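Local coordinates for protein Lys-gingipain catalytic subunit (Porphyromonas gingivalis, PDB 4TKX) that cleaves proteins after lysine as a secreted cysteine endopeptidase and may act as a virulence factor in periodontal disease, at residues A[18-23]-A[81-86]. Sequence-based numbering, arbitrary orientation.
Sequences VVAGAK and ALVGDT. With PB (lead (II) ion), chain T.
V19 and V83 carry the backbone pairing between strands 18-20 and 81-83, which run parallel with their axes 11° apart. V19 uses both its polar backbone atoms: its N gives a hydrogen bond to A81 O at 2.9 Å, and its O accepts one from V83 N at 2.9 Å. V83 O then takes G21 N at 2.9 Å, and these last two bonds bracket A20, the residue paired with V83. CA-H...O contacts accompany these bonds, the shortest from V18 CA to A81 O (3.4 Å).

Apolar packing falls on both faces. On one, A20 CB sits 3.6 Å from V83 CB, while V18 reaches two residues of the partner strand: V18 CG2 lies 4.1 Å from A81 CB and V18 CG1 lies 4.1 Å from V83 CG2. With V18 CG1 anti to the backbone N (chi1 180°), the two methyls are split between these neighbours. Helix 25-37 closes this face, L28 touching A20 and V83. On the other face V19 CB meets L82 CD2 more loosely.

Past V83 the chain leaves the sheet, and D85 grips the lead ion with both carboxylate oxygens; F254 O, E263 and a water complete its ligands. D85 OD1 also accepts T86 N at 2.7 Å, and R267 NH2 hydrogen-bonds D85 OD2. The arrangement is the centre of a four-stranded parallel, helix-flanked sheet in the C25 catalytic domain; the loop after the C-terminal end of strand 79-83 brings D85 to a known calcium site, here occupied by lead.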
ATOM      1  N   VAL A  18      12.482  -7.659  -5.025  1.00  6.89           N
ATOM      2  CA  VAL A  18      12.262  -8.139  -3.671  1.00  7.43           C
ATOM      3  C   VAL A  18      13.616  -8.423  -3.042  1.00  7.32           C
ATOM      4  O   VAL A  18      14.432  -9.170  -3.602  1.00  8.51           O
ATOM      5  CB  VAL A  18      11.422  -9.431  -3.654  1.00  7.57           C
ATOM      6  CG1 VAL A  18      11.202  -9.928  -2.210  1.00  8.41           C
ATOM      7  CG2 VAL A  18      10.080  -9.211  -4.328  1.00  8.17           C
ATOM      8  N   VAL A  19      13.863  -7.809  -1.888  1.00  5.92           N
ATOM      9  CA  VAL A  19      15.064  -8.099  -1.100  1.00  6.46           C
ATOM     10  C   VAL A  19      14.586  -8.634   0.248  1.00  6.59           C
ATOM     11  O   VAL A  19      13.841  -7.962   0.968  1.00  7.27           O
ATOM     12  CB  VAL A  19      15.935  -6.843  -0.912  1.00  7.15           C
ATOM     13  CG1 VAL A  19      17.144  -7.143   0.000  1.00  8.64           C
ATOM     14  CG2 VAL A  19      16.391  -6.323  -2.276  1.00  8.46           C
ATOM     15  N   ALA A  20      14.986  -9.864   0.566  1.00  6.67           N
ATOM     16  CA  ALA A  20      14.418 -10.575   1.699  1.00  7.59           C
ATOM     17  C   ALA A  20      15.484 -11.227   2.560  1.00  7.73           C
ATOM     18  O   ALA A  20      16.492 -11.752   2.073  1.00  8.13           O
ATOM     19  CB  ALA A  20      13.437 -11.645   1.214  1.00  7.32           C
ATOM     20  N   GLY A  21      15.255 -11.207   3.859  1.00  7.35           N
ATOM     21  CA  GLY A  21      16.055 -12.019   4.747  1.00  7.76           C
ATOM     22  C   GLY A  21      16.012 -13.478   4.347  1.00  8.15           C
ATOM     23  O   GLY A  21      14.957 -14.035   3.977  1.00  8.43           O
ATOM     24  N   ALA A  22      17.170 -14.121   4.443  1.00  9.81           N
ATOM     25  CA  ALA A  22      17.295 -15.514   4.024  1.00 10.93           C
ATOM     26  C   ALA A  22      16.369 -16.467   4.798  1.00 10.64           C
ATOM     27  O   ALA A  22      15.994 -17.519   4.285  1.00 12.66           O
ATOM     28  CB  ALA A  22      18.745 -15.971   4.147  1.00 14.03           C
ATOM     29  N   LYS A  23      16.011 -16.124   6.025  1.00  9.11           N
ATOM     30  CA  LYS A  23      15.141 -16.995   6.824  1.00  9.80           C
ATOM     31  C   LYS A  23      13.727 -17.105   6.263  1.00  9.74           C
ATOM     32  O   LYS A  23      12.956 -17.990   6.667  1.00  9.91           O
ATOM     33  CB  LYS A  23      15.060 -16.479   8.262  1.00 12.30           C
ATOM     34  CG  LYS A  23      16.359 -16.651   9.028  1.00 17.13           C
ATOM     35  CD  LYS A  23      16.268 -16.053  10.407  1.00 22.94           C
ATOM     36  CE  LYS A  23      17.580 -16.199  11.165  1.00 26.71           C
ATOM     37  NZ  LYS A  23      17.501 -15.431  12.437  1.00 29.71           N
ATOM     38  N   ALA A  81      10.057  -4.372  -2.534  1.00  7.15           N
ATOM     39  CA  ALA A  81       9.573  -5.043  -1.346  1.00  6.34           C
ATOM     40  C   ALA A  81      10.737  -5.439  -0.467  1.00  6.74           C
ATOM     41  O   ALA A  81      11.605  -6.191  -0.901  1.00  8.01           O
ATOM     42  CB  ALA A  81       8.793  -6.277  -1.714  1.00  7.42           C
ATOM     43  N   LEU A  82      10.741  -4.926   0.760  1.00  5.81           N
ATOM     44  CA  LEU A  82      11.755  -5.270   1.750  1.00  5.61           C
ATOM     45  C   LEU A  82      11.122  -6.256   2.700  1.00  6.93           C
ATOM     46  O   LEU A  82      10.086  -5.965   3.285  1.00  8.71           O
ATOM     47  CB  LEU A  82      12.198  -4.020   2.506  1.00  6.47           C
ATOM     48  CG  LEU A  82      12.729  -2.886   1.631  1.00  7.70           C
ATOM     49  CD1 LEU A  82      13.028  -1.664   2.476  1.00  9.22           C
ATOM     50  CD2 LEU A  82      13.950  -3.344   0.839  1.00  8.85           C
ATOM     51  N   VAL A  83      11.713  -7.430   2.827  1.00  6.58           N
ATOM     52  CA  VAL A  83      11.112  -8.487   3.645  1.00  6.26           C
ATOM     53  C   VAL A  83      12.013  -8.791   4.822  1.00  7.56           C
ATOM     54  O   VAL A  83      13.107  -9.366   4.663  1.00  7.71           O
ATOM     55  CB  VAL A  83      10.840  -9.748   2.829  1.00  7.07           C
ATOM     56  CG1 VAL A  83      10.194 -10.808   3.698  1.00  7.61           C
ATOM     57  CG2 VAL A  83       9.949  -9.421   1.648  1.00  6.86           C
ATOM     58  N   GLY A  84      11.539  -8.399   5.999  1.00  7.75           N
ATOM     59  CA  GLY A  84      12.316  -8.526   7.221  1.00  7.69           C
ATOM     60  C   GLY A  84      12.290  -7.279   8.077  1.00  7.65           C
ATOM     61  O   GLY A  84      11.888  -6.180   7.642  1.00  8.03           O
ATOM     62  N   ASP A  85      12.716  -7.468   9.321  1.00  7.57           N
ATOM     63  CA  ASP A  85      12.843  -6.385  10.274  1.00  8.12           C
ATOM     64  C   ASP A  85      14.264  -5.804  10.151  1.00  8.41           C
ATOM     65  O   ASP A  85      15.044  -6.187   9.259  1.00  8.03           O
ATOM     66  CB  ASP A  85      12.542  -6.903  11.688  1.00 10.70           C
ATOM     67  CG  ASP A  85      12.045  -5.804  12.669  1.00 12.13           C
ATOM     68  OD1 ASP A  85      12.312  -4.593  12.476  1.00 11.53           O
ATOM     69  OD2 ASP A  85      11.407  -6.178  13.686  1.00 12.54           O
ATOM     70  N   THR A  86      14.593  -4.869  11.029  1.00  8.92           N
ATOM     71  CA  THR A  86      15.867  -4.149  10.932  1.00  9.91           C
ATOM     72  C   THR A  86      17.085  -4.987  11.281  1.00 10.45           C
ATOM     73  O   THR A  86      18.223  -4.567  11.015  1.00 10.81           O
ATOM     74  CB  THR A  86      15.841  -2.870  11.767  1.00 11.78           C
ATOM     75  OG1 THR A  86      15.647  -3.198  13.151  1.00 13.56           O
ATOM     76  CG2 THR A  86      14.730  -1.969  11.273  1.00 14.09           C
TER
HETATM   77 PB    PB T 719      11.057  -3.773  14.519  0.85 11.82          PB
HETATM   78  O   HOH W   1      10.663  -5.207  16.496  1.00 19.47           O